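Local coordinates for protein acetyltransferase, GNAT family (Listeria monocytogenes str. 4b, PDB 2OH1) that probably transfers an acetyl group from acetyl-coenzyme A to an acceptor that is not known here, at residues T92-D97 against K165-Y170; A99-Y104 against F139-C144; Y158-S163 against Y172-S177; L64-L69 against I82-P87. All blocks are in the same frame, centred on the assembly; numbering follows the deposited sequence.

All four contacts belong to one mixed sheet and the elements that flank it. Along the chain, interaction 4 closes first, in the hairpin of strands 67-71 and 77-84. Interaction 1 then opens on helix 89-95 and spans interaction 2, which pairs strands 103-111 and 139-145, before it closes at the turn of the C-terminal hairpin; interaction 3 lies in that hairpin and alternates with interaction 1. Centres of interactions 2 and 3 are 9 Å apart, linked by Arg-141 and Gln-173, whereas those of interactions 1 and 4 are 20 Å apart. Interactions 2, 3 and 4 each join neighbouring strands, interaction 1 fastens helix 89-95 to the last turn, and interaction 2 touches all three others.

Interaction 1. Residues T92-D97 against K165-Y170; sequences TDLWED and KKNGFY
Lys-166 reaches from the end of strand 161-166 to the C-terminal end of helix 89-95, and its ammonium group carries most of the polar contact. NZ donates to Asp-93 O at 2.8 Å, coming from above the carbonyl plane, and also to Glu-96 OE2 at 2.8 Å, where it meets the anti lone pair in a salt bridge. Asp-93 adds a longer ion pair, OD2 to Lys-166 NZ 3.7 Å, with its side chain roughly perpendicular to that of the lysine. The whole lysine is extended, with CG anti to the backbone N (chi1 -178°), which carries NZ far enough to reach the helix end.

Waters complete the network. One joins Asp-93 OD1 to Lys-166 NZ, and two others lie between Asp-93 OD2 and Asn-167 ND2, one of them rather close to the carboxylate. The carboxylate and amide planes of these two residues are nearly coplanar, 13° apart.

Apolar packing lies beside the charges. Leu-94 runs past Lys-166 in the opposite direction, placing CD1 3.8 Å from Lys-166 CB, while its other methyl, CD2, comes 4.4 Å from Phe-169 CB. Phe-169, the last residue of the type I' turn that starts at Lys-166, packs edge-to-face on Trp-90 of helix 89-95.

Glu-96 is where the chain leaves the helix, with positive phi. A lysine ammonium on a carbonyl of the last helical turn, flanked by two carboxylates, would probably be favoured by the helix dipole and kept protonated, pinning the hairpin turn to the helix end.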
# COMPACT_ATOMS: atom_id res chain seq x y z
N THR A 92 9.76 -10.56 6.19
CA THR A 92 10.27 -11.92 6.35
C THR A 92 10.18 -12.38 7.79
O THR A 92 9.80 -13.51 8.02
CB THR A 92 11.73 -11.99 5.88
OG1 THR A 92 11.77 -11.86 4.45
CG2 THR A 92 12.42 -13.28 6.36
N ASP A 93 10.52 -11.52 8.75
CA ASP A 93 10.41 -11.88 10.16
C ASP A 93 8.95 -12.13 10.58
O ASP A 93 8.61 -13.14 11.19
CB ASP A 93 11.02 -10.74 11.06
CG ASP A 93 11.04 -11.08 12.48
OD1 ASP A 93 11.92 -11.88 12.81
OD2 ASP A 93 10.20 -10.59 13.26
N LEU A 94 8.06 -11.24 10.14
CA LEU A 94 6.68 -11.30 10.53
C LEU A 94 5.97 -12.56 10.01
O LEU A 94 5.19 -13.17 10.72
CB LEU A 94 5.98 -10.02 10.07
CG LEU A 94 4.78 -9.65 10.87
CD1 LEU A 94 5.17 -9.22 12.28
CD2 LEU A 94 3.95 -8.63 10.10
N TRP A 95 6.23 -12.93 8.76
CA TRP A 95 5.52 -14.01 8.03
C TRP A 95 6.12 -15.42 8.28
O TRP A 95 5.53 -16.41 7.88
CB TRP A 95 5.42 -13.66 6.53
CG TRP A 95 4.36 -12.59 6.28
CD1 TRP A 95 4.50 -11.24 6.42
CD2 TRP A 95 2.96 -12.81 6.01
NE1 TRP A 95 3.31 -10.62 6.21
CE2 TRP A 95 2.34 -11.57 5.95
CE3 TRP A 95 2.18 -13.98 5.77
CZ2 TRP A 95 0.95 -11.43 5.69
CZ3 TRP A 95 0.82 -13.84 5.51
CH2 TRP A 95 0.24 -12.58 5.46
N GLU A 96 7.29 -15.46 8.90
CA GLU A 96 7.91 -16.72 9.35
C GLU A 96 7.97 -17.68 8.18
O GLU A 96 8.50 -17.31 7.12
CB GLU A 96 7.19 -17.28 10.59
CG GLU A 96 7.26 -16.30 11.76
CD GLU A 96 6.84 -16.88 13.10
OE1 GLU A 96 6.16 -17.93 13.12
OE2 GLU A 96 7.22 -16.27 14.13
N ASP A 97 7.47 -18.91 8.29
CA ASP A 97 7.74 -19.87 7.21
C ASP A 97 6.89 -19.63 5.96
O ASP A 97 7.05 -20.32 4.95
CB ASP A 97 7.54 -21.30 7.72
CG ASP A 97 8.53 -21.66 8.81
OD1 ASP A 97 9.75 -21.40 8.63
OD2 ASP A 97 8.09 -22.19 9.85
N LYS A 165 -1.08 -13.60 13.65
CA LYS A 165 -0.73 -12.40 14.41
C LYS A 165 0.70 -12.52 14.91
O LYS A 165 1.14 -13.64 15.23
CB LYS A 165 -1.71 -12.17 15.56
CG LYS A 165 -1.49 -13.03 16.73
CD LYS A 165 -2.55 -12.84 17.83
CE LYS A 165 -2.50 -11.46 18.46
NZ LYS A 165 -3.10 -11.53 19.84
N LYS A 166 1.41 -11.39 14.93
CA LYS A 166 2.77 -11.37 15.47
C LYS A 166 3.16 -9.95 15.75
O LYS A 166 2.82 -9.02 14.99
CB LYS A 166 3.76 -12.01 14.52
CG LYS A 166 5.20 -12.06 15.07
CD LYS A 166 6.10 -12.93 14.26
CE LYS A 166 7.55 -12.86 14.74
NZ LYS A 166 8.45 -13.74 13.93
N ASN A 167 3.82 -9.78 16.92
CA ASN A 167 4.42 -8.48 17.27
C ASN A 167 3.43 -7.33 17.32
O ASN A 167 3.79 -6.17 17.06
CB ASN A 167 5.60 -8.17 16.35
CG ASN A 167 6.85 -9.01 16.69
OD1 ASN A 167 6.96 -9.51 17.79
ND2 ASN A 167 7.75 -9.15 15.76
N GLY A 168 2.17 -7.66 17.65
CA GLY A 168 1.13 -6.67 17.74
C GLY A 168 0.43 -6.35 16.46
O GLY A 168 -0.31 -5.35 16.39
N PHE A 169 0.71 -7.14 15.39
CA PHE A 169 0.09 -6.97 14.08
C PHE A 169 -0.78 -8.15 13.71
O PHE A 169 -0.44 -9.27 14.03
CB PHE A 169 1.15 -6.76 12.97
CG PHE A 169 1.92 -5.46 13.07
CD1 PHE A 169 2.97 -5.36 13.98
CD2 PHE A 169 1.58 -4.38 12.34
CE1 PHE A 169 3.66 -4.21 14.12
CE2 PHE A 169 2.27 -3.20 12.47
CZ PHE A 169 3.32 -3.12 13.36
N TYR A 170 -1.86 -7.91 12.98
CA TYR A 170 -2.57 -8.99 12.29
C TYR A 170 -2.03 -9.08 10.84
O TYR A 170 -1.72 -8.08 10.21
CB TYR A 170 -4.06 -8.72 12.27
CG TYR A 170 -4.72 -8.74 13.62
CD1 TYR A 170 -4.46 -9.74 14.55
CD2 TYR A 170 -5.68 -7.80 13.92
CE1 TYR A 170 -5.12 -9.77 15.76
CE2 TYR A 170 -6.35 -7.81 15.10
CZ TYR A 170 -6.09 -8.79 16.04
OH TYR A 170 -6.77 -8.80 17.25
O HOH W 1 10.37 -10.49 15.99
O HOH W 2 11.17 -13.41 14.93
O HOH W 3 8.68 -8.66 13.09

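Interaction 2. Residues A99-Y104 against F139-C144; sequences AIDKAY and FIRLDC
Tyr-104 and Ile-140 pair in parallel, with Tyr-104 N donating to Phe-139 O at 3.1 Å and Arg-141 N to Tyr-104 O at 2.8 Å. On the face bearing Tyr-104 and Ile-140, the CD1 methyl of Ile-140 sits 3.7 Å from Tyr-104 CB and also touches ring atom CD2.

The other face carries Ala-103, Phe-139 and Arg-141. Ala-103 CB rests 3.9 Å from Phe-139 CB and touches Arg-141 CD. With CG anti to its carbonyl carbon (chi1 -69°) and an extended chain out to NE, Arg-141 runs back past Ala-103 to Asp-101. There NH2 meets OD2 of Asp-101 at 2.9 Å in a salt bridge that lies in the guanidinium plane and uses the anti lone pair of the oxygen; carboxylate and guanidinium planes are turned 48° apart. The same NH2 lies 3.6 Å above the plane of the Phe-139 ring, towards its rim. Gln-173 accepts from NE, and Leu-98 O and the Tyr-105 hydroxyl from NH1, which fixes the rotation of the buried guanidinium; the Asp-101 carboxylate probably balances its charge.

Strands 103-111 and 139-145, joined through helix 120-134, form a beta-alpha-beta unit with adjacent parallel strands, the central crossover of the GNAT fold; in GNAT enzymes these strands typically splay apart beyond their paired start and acetyl-CoA binds in the cleft, probably here too.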
# COMPACT_ATOMS: atom_id res chain seq x y z
N ALA A 99 7.26 -16.74 4.57
CA ALA A 99 8.05 -15.72 3.88
C ALA A 99 8.74 -16.25 2.61
O ALA A 99 9.17 -15.47 1.74
CB ALA A 99 9.08 -15.07 4.84
N ILE A 100 8.83 -17.57 2.50
CA ILE A 100 9.48 -18.20 1.33
C ILE A 100 8.57 -18.25 0.09
O ILE A 100 9.09 -18.40 -1.01
CB ILE A 100 9.98 -19.68 1.64
CG2 ILE A 100 8.80 -20.55 2.05
N ASP A 101 7.25 -18.09 0.28
CA ASP A 101 6.30 -17.94 -0.85
C ASP A 101 6.57 -16.63 -1.55
O ASP A 101 6.94 -15.63 -0.93
CB ASP A 101 4.85 -17.91 -0.41
CG ASP A 101 4.50 -19.04 0.49
OD1 ASP A 101 5.24 -20.05 0.43
OD2 ASP A 101 3.52 -18.91 1.28
N LYS A 102 6.40 -16.62 -2.85
CA LYS A 102 6.49 -15.39 -3.57
C LYS A 102 5.22 -14.61 -3.26
O LYS A 102 4.12 -15.14 -3.27
CB LYS A 102 6.56 -15.62 -5.07
CG LYS A 102 7.68 -16.59 -5.49
CD LYS A 102 9.02 -16.13 -5.00
CE LYS A 102 10.14 -17.02 -5.56
NZ LYS A 102 11.44 -16.49 -5.08
N ALA A 103 5.40 -13.33 -3.00
CA ALA A 103 4.30 -12.46 -2.64
C ALA A 103 4.77 -11.03 -2.79
O ALA A 103 5.94 -10.77 -2.71
CB ALA A 103 3.84 -12.71 -1.20
N TYR A 104 3.82 -10.14 -3.01
CA TYR A 104 4.00 -8.72 -2.89
C TYR A 104 3.44 -8.27 -1.55
O TYR A 104 2.43 -8.81 -1.06
CB TYR A 104 3.23 -7.99 -3.96
CG TYR A 104 3.72 -8.20 -5.39
CD1 TYR A 104 4.94 -8.84 -5.69
CD2 TYR A 104 2.95 -7.71 -6.46
CE1 TYR A 104 5.40 -8.93 -7.01
CE2 TYR A 104 3.39 -7.86 -7.76
CZ TYR A 104 4.59 -8.45 -8.01
OH TYR A 104 5.01 -8.61 -9.32
N PHE A 139 0.28 -14.32 -4.05
CA PHE A 139 -0.32 -13.63 -2.93
C PHE A 139 0.03 -12.14 -2.92
O PHE A 139 1.15 -11.75 -3.30
CB PHE A 139 0.19 -14.16 -1.59
CG PHE A 139 -0.00 -15.65 -1.39
CD1 PHE A 139 -1.25 -16.15 -1.07
CD2 PHE A 139 1.07 -16.51 -1.50
CE1 PHE A 139 -1.43 -17.53 -0.89
CE2 PHE A 139 0.89 -17.87 -1.29
CZ PHE A 139 -0.35 -18.37 -1.00
N ILE A 140 -0.91 -11.33 -2.45
CA ILE A 140 -0.64 -9.98 -1.98
C ILE A 140 -0.83 -10.07 -0.46
O ILE A 140 -1.81 -10.67 0.02
CB ILE A 140 -1.65 -8.88 -2.50
CG1 ILE A 140 -1.72 -8.78 -4.02
CG2 ILE A 140 -1.33 -7.48 -1.89
CD1 ILE A 140 -0.37 -8.61 -4.71
N ARG A 141 0.10 -9.47 0.28
CA ARG A 141 0.16 -9.55 1.74
C ARG A 141 0.29 -8.19 2.36
O ARG A 141 0.84 -7.27 1.76
CB ARG A 141 1.30 -10.43 2.20
CG ARG A 141 1.02 -11.92 1.85
CD ARG A 141 2.20 -12.78 2.18
NE ARG A 141 1.85 -14.20 2.08
CZ ARG A 141 2.72 -15.17 2.08
NH1 ARG A 141 4.01 -14.92 2.10
NH2 ARG A 141 2.27 -16.42 1.98
N LEU A 142 -0.24 -8.09 3.56
CA LEU A 142 -0.03 -6.87 4.33
C LEU A 142 -0.23 -7.17 5.83
O LEU A 142 -0.69 -8.23 6.20
CB LEU A 142 -0.93 -5.76 3.87
CG LEU A 142 -2.41 -6.08 4.01
CD1 LEU A 142 -2.94 -5.74 5.43
CD2 LEU A 142 -3.22 -5.41 2.93
N ASP A 143 0.23 -6.23 6.66
CA ASP A 143 0.04 -6.33 8.11
C ASP A 143 -0.70 -5.08 8.62
O ASP A 143 -0.72 -4.05 7.96
CB ASP A 143 1.39 -6.56 8.78
CG ASP A 143 2.43 -5.46 8.52
OD1 ASP A 143 2.17 -4.27 8.81
OD2 ASP A 143 3.59 -5.78 8.09
N CYS A 144 -1.35 -5.21 9.77
CA CYS A 144 -2.17 -4.11 10.31
C CYS A 144 -2.06 -4.19 11.81
O CYS A 144 -2.16 -5.24 12.36
CB CYS A 144 -3.68 -4.26 9.94
SG CYS A 144 -4.62 -2.81 10.24

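Interaction 3. Residues Y158-S163 against Y172-S177; sequences YGFQFS and YQKELS
Tyr-172, Lys-174 and Phe-160 bury the most surface where the two strands of the C-terminal hairpin run side by side. Tyr-172 forms a non-hydrogen-bonded pair with Phe-162. Its CB is 3.8 Å from Phe-160 CB, while CE1 approaches the edge of the Phe-162 ring and lies 4.1 Å from Phe-162 CB. The phenol hydroxyl bonds to Asn-152, tying the strand to helix 149-157.

Lys-174 lays its CB over one face of the Phe-160 ring, 4.1 Å from the centroid, a CH-pi contact offset towards the rim. The two side chains cross at about a right angle. A bend at chi3 (-78°) swings the lysine end round to the C terminus of helix 149-157, where NZ donates to Tyr-158 O at 2.7 Å, almost straight on to the carbonyl. Glu-129 of helix 120-134 holds the same ammonium in a salt bridge, so one charge joins a strand to two helices.

Phe-160 follows Gly-159, whose positive phi closes the preceding helix in a Schellman motif, and its ring also packs on Leu-142 and Ile-125.

Backbone bonds fix the register: Gln-161 N to Gln-173 O is 2.8 Å and Gln-173 N to Gln-161 O is 2.9 Å. Ser-163 OG also donates to Gln-161 O, from the face opposite Gln-173 N, so two donors grip this carbonyl oxygen.

The pairing is that of an antiparallel beta hairpin, the C-terminal one of the GNAT sheet, with 161-166 as an outermost strand and 169-175 beside strand 139-145.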
# COMPACT_ATOMS: atom_id res chain seq x y z
N TYR A 158 -12.23 -5.69 1.79
CA TYR A 158 -11.55 -5.77 0.49
C TYR A 158 -11.12 -7.18 0.08
O TYR A 158 -10.47 -7.36 -0.95
CB TYR A 158 -10.32 -4.86 0.48
CG TYR A 158 -10.55 -3.36 0.55
CD1 TYR A 158 -11.81 -2.75 0.50
CD2 TYR A 158 -9.42 -2.51 0.54
CE1 TYR A 158 -11.93 -1.34 0.54
CE2 TYR A 158 -9.54 -1.16 0.57
CZ TYR A 158 -10.77 -0.58 0.57
OH TYR A 158 -10.87 0.80 0.58
N GLY A 159 -11.48 -8.21 0.86
CA GLY A 159 -11.27 -9.59 0.48
C GLY A 159 -10.00 -10.25 0.96
O GLY A 159 -9.70 -11.35 0.53
N PHE A 160 -9.27 -9.61 1.86
CA PHE A 160 -8.11 -10.23 2.43
C PHE A 160 -8.49 -11.23 3.51
O PHE A 160 -9.47 -11.03 4.22
CB PHE A 160 -7.17 -9.18 3.03
CG PHE A 160 -6.40 -8.44 2.01
CD1 PHE A 160 -6.98 -7.37 1.32
CD2 PHE A 160 -5.11 -8.83 1.70
CE1 PHE A 160 -6.23 -6.69 0.37
CE2 PHE A 160 -4.38 -8.15 0.74
CZ PHE A 160 -4.95 -7.10 0.09
N GLN A 161 -7.74 -12.32 3.56
CA GLN A 161 -7.90 -13.36 4.58
C GLN A 161 -6.94 -13.15 5.74
O GLN A 161 -5.73 -13.05 5.58
CB GLN A 161 -7.70 -14.77 4.01
CG GLN A 161 -7.89 -15.92 5.04
CD GLN A 161 -9.24 -15.90 5.76
OE1 GLN A 161 -9.30 -15.91 7.00
NE2 GLN A 161 -10.32 -15.89 5.00
N PHE A 162 -7.51 -13.10 6.94
CA PHE A 162 -6.76 -13.13 8.14
C PHE A 162 -5.90 -14.40 8.25
O PHE A 162 -6.39 -15.53 8.07
CB PHE A 162 -7.71 -13.08 9.33
CG PHE A 162 -7.02 -13.23 10.65
CD1 PHE A 162 -6.15 -12.23 11.11
CD2 PHE A 162 -7.21 -14.35 11.45
CE1 PHE A 162 -5.53 -12.35 12.33
CE2 PHE A 162 -6.56 -14.45 12.68
CZ PHE A 162 -5.73 -13.46 13.12
N SER A 163 -4.62 -14.18 8.48
CA SER A 163 -3.60 -15.24 8.43
C SER A 163 -2.74 -15.38 9.66
O SER A 163 -1.83 -16.21 9.68
CB SER A 163 -2.70 -14.99 7.21
OG SER A 163 -3.49 -15.05 6.04
N TYR A 172 -2.59 -10.42 6.88
CA TYR A 172 -3.65 -10.64 5.89
C TYR A 172 -3.02 -11.00 4.57
O TYR A 172 -2.02 -10.44 4.16
CB TYR A 172 -4.48 -9.39 5.70
CG TYR A 172 -5.29 -9.01 6.93
CD1 TYR A 172 -6.55 -9.53 7.14
CD2 TYR A 172 -4.81 -8.07 7.85
CE1 TYR A 172 -7.28 -9.19 8.27
CE2 TYR A 172 -5.53 -7.74 8.97
CZ TYR A 172 -6.76 -8.29 9.17
OH TYR A 172 -7.51 -7.92 10.26
N GLN A 173 -3.67 -11.90 3.85
CA GLN A 173 -3.27 -12.20 2.48
C GLN A 173 -4.44 -12.46 1.59
O GLN A 173 -5.49 -12.91 2.03
CB GLN A 173 -2.29 -13.36 2.42
CG GLN A 173 -2.80 -14.70 2.65
CD GLN A 173 -1.74 -15.83 2.49
OE1 GLN A 173 -0.53 -15.63 2.33
NE2 GLN A 173 -2.22 -17.05 2.60
N LYS A 174 -4.23 -12.14 0.33
CA LYS A 174 -5.21 -12.41 -0.68
C LYS A 174 -4.55 -13.31 -1.72
O LYS A 174 -3.53 -12.95 -2.31
CB LYS A 174 -5.71 -11.12 -1.30
CG LYS A 174 -6.86 -11.35 -2.24
CD LYS A 174 -7.35 -10.15 -2.98
CE LYS A 174 -8.19 -9.27 -2.18
NZ LYS A 174 -9.14 -8.50 -3.04
N GLU A 175 -5.15 -14.45 -2.01
CA GLU A 175 -4.62 -15.32 -3.02
C GLU A 175 -5.03 -14.77 -4.38
O GLU A 175 -6.17 -14.35 -4.60
CB GLU A 175 -5.10 -16.76 -2.80
CG GLU A 175 -4.19 -17.81 -3.47
CD GLU A 175 -4.36 -19.24 -2.89
OE1 GLU A 175 -5.35 -19.46 -2.15
OE2 GLU A 175 -3.51 -20.12 -3.21
N LEU A 176 -4.10 -14.76 -5.34
CA LEU A 176 -4.35 -14.20 -6.64
C LEU A 176 -4.55 -15.32 -7.64
O LEU A 176 -3.60 -16.04 -7.93
CB LEU A 176 -3.16 -13.40 -7.07
CG LEU A 176 -2.79 -12.21 -6.16
CD1 LEU A 176 -1.57 -11.42 -6.66
CD2 LEU A 176 -4.00 -11.30 -6.05
N SER A 177 -5.72 -15.37 -8.21
CA SER A 177 -6.06 -16.42 -9.18
C SER A 177 -5.42 -16.28 -10.52
O SER A 177 -5.48 -15.23 -11.15
CB SER A 177 -7.58 -16.49 -9.39
OG SER A 177 -7.90 -17.64 -10.18

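Interaction 4. Residues L64-L69 against I82-P87; sequences LGEVAL and IIRKTP
Glu-66 reaches across to Lys-85 where strand 67-71 and strand 77-84 pair as an antiparallel beta hairpin of the GNAT sheet. Glu-66 OE2 accepts from Lys-85 N at 2.8 Å; the bond is nearly straight at 174°, although the N-H arrives from above the carboxylate plane. An extended chain beyond CG lets the carboxylate reach past Ile-83 to this amide. Glu-66 O accepts from Ile-83 N, also at 2.8 Å.

Next to these bonds, Val-67 and Ile-82 form a non-hydrogen-bonded pair. Their side chains lie side by side and point the same way, with Ile-82 CD1 3.7 Å from Val-67 CG2 and almost as near to CG1. Helix 58-63 packs on this pair through Arg-61.

Further out, Arg-61 forms a salt bridge with Glu-66 OE1 and so helps to set the carboxylate. Arg-84 places CD 3.6 Å from Glu-66 OE1, but its guanidinium N-H groups do not point at that oxygen. A water bonded to Thr-86 OG1 also donates to Glu-66 OE2, so that at least two donors hold it.

Gly-65, with positive phi, ends helix 58-63 in a Schellman motif and turns the chain into the strand. Across that helix end stretches the extended Lys-85, whose NZ donates in the carbonyl plane to Leu-64 O at 3.1 Å.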
# COMPACT_ATOMS: atom_id res chain seq x y z
N LEU A 64 12.90 -0.00 -8.65
CA LEU A 64 12.39 -1.35 -8.63
C LEU A 64 10.91 -1.47 -9.01
O LEU A 64 10.35 -2.59 -9.06
CB LEU A 64 12.54 -1.90 -7.22
CG LEU A 64 13.98 -2.10 -6.72
CD1 LEU A 64 14.00 -2.44 -5.23
CD2 LEU A 64 14.69 -3.17 -7.58
N GLY A 65 10.30 -0.34 -9.37
CA GLY A 65 8.91 -0.37 -9.79
C GLY A 65 7.93 -0.67 -8.65
O GLY A 65 6.87 -1.30 -8.87
N GLU A 66 8.27 -0.15 -7.48
CA GLU A 66 7.52 -0.41 -6.28
C GLU A 66 6.64 0.75 -5.85
O GLU A 66 6.09 0.71 -4.73
CB GLU A 66 8.49 -0.83 -5.15
CG GLU A 66 9.01 -2.24 -5.39
CD GLU A 66 10.04 -2.78 -4.39
OE1 GLU A 66 10.71 -1.98 -3.71
OE2 GLU A 66 10.17 -4.01 -4.25
N VAL A 67 6.57 1.83 -6.64
CA VAL A 67 5.71 2.95 -6.37
C VAL A 67 4.71 3.13 -7.48
O VAL A 67 5.08 3.35 -8.64
CB VAL A 67 6.49 4.24 -6.22
CG1 VAL A 67 5.52 5.38 -5.78
CG2 VAL A 67 7.62 4.15 -5.19
N ALA A 68 3.43 3.05 -7.18
CA ALA A 68 2.36 3.27 -8.17
C ALA A 68 1.67 4.57 -7.86
O ALA A 68 1.37 4.84 -6.68
CB ALA A 68 1.37 2.13 -8.12
N LEU A 69 1.44 5.40 -8.88
CA LEU A 69 0.83 6.69 -8.76
C LEU A 69 -0.54 6.67 -9.43
O LEU A 69 -0.70 6.11 -10.50
CB LEU A 69 1.70 7.72 -9.48
CG LEU A 69 3.14 7.81 -8.93
CD1 LEU A 69 3.90 8.93 -9.75
CD2 LEU A 69 3.18 8.03 -7.44
N ILE A 82 3.00 2.21 -2.06
CA ILE A 82 4.30 1.61 -1.87
C ILE A 82 4.10 0.13 -1.71
O ILE A 82 3.39 -0.40 -0.82
CB ILE A 82 5.07 2.21 -0.67
CG1 ILE A 82 5.11 3.76 -0.76
CG2 ILE A 82 6.48 1.60 -0.63
CD1 ILE A 82 5.51 4.38 -2.14
N ILE A 83 4.73 -0.59 -2.59
CA ILE A 83 4.80 -2.00 -2.33
C ILE A 83 6.22 -2.52 -2.19
O ILE A 83 7.22 -1.81 -2.43
CB ILE A 83 4.13 -2.74 -3.39
CG1 ILE A 83 5.02 -2.84 -4.62
CG2 ILE A 83 2.77 -2.14 -3.73
CD1 ILE A 83 4.26 -3.68 -5.70
N ARG A 84 6.31 -3.77 -1.81
CA ARG A 84 7.57 -4.44 -1.90
C ARG A 84 7.30 -5.68 -2.76
O ARG A 84 6.35 -6.43 -2.46
CB ARG A 84 8.08 -4.85 -0.55
CG ARG A 84 8.50 -3.69 0.31
CD ARG A 84 9.47 -2.71 -0.44
NE ARG A 84 10.28 -2.00 0.55
CZ ARG A 84 11.35 -2.48 1.15
NH1 ARG A 84 11.85 -3.67 0.82
NH2 ARG A 84 11.95 -1.78 2.07
N LYS A 85 8.05 -5.86 -3.83
CA LYS A 85 7.85 -7.02 -4.72
C LYS A 85 8.54 -8.30 -4.24
O LYS A 85 8.33 -9.36 -4.80
CB LYS A 85 8.26 -6.66 -6.13
CG LYS A 85 7.34 -5.69 -6.79
CD LYS A 85 7.82 -5.63 -8.22
CE LYS A 85 7.52 -4.41 -8.92
NZ LYS A 85 8.27 -4.56 -10.22
N THR A 86 9.37 -8.16 -3.19
CA THR A 86 9.98 -9.20 -2.41
C THR A 86 9.90 -8.78 -0.95
O THR A 86 9.92 -7.60 -0.69
CB THR A 86 11.47 -9.40 -2.85
OG1 THR A 86 12.19 -8.18 -2.69
CG2 THR A 86 11.52 -9.80 -4.36
N PRO A 87 9.87 -9.74 -0.04
CA PRO A 87 9.66 -9.31 1.37
C PRO A 87 10.83 -8.44 1.88
O PRO A 87 12.00 -8.76 1.60
CB PRO A 87 9.59 -10.61 2.12
CG PRO A 87 10.16 -11.68 1.19
CD PRO A 87 9.92 -11.20 -0.18
O HOH W 4 11.97 -5.94 -4.84
O HOH W 5 11.56 -4.85 -2.33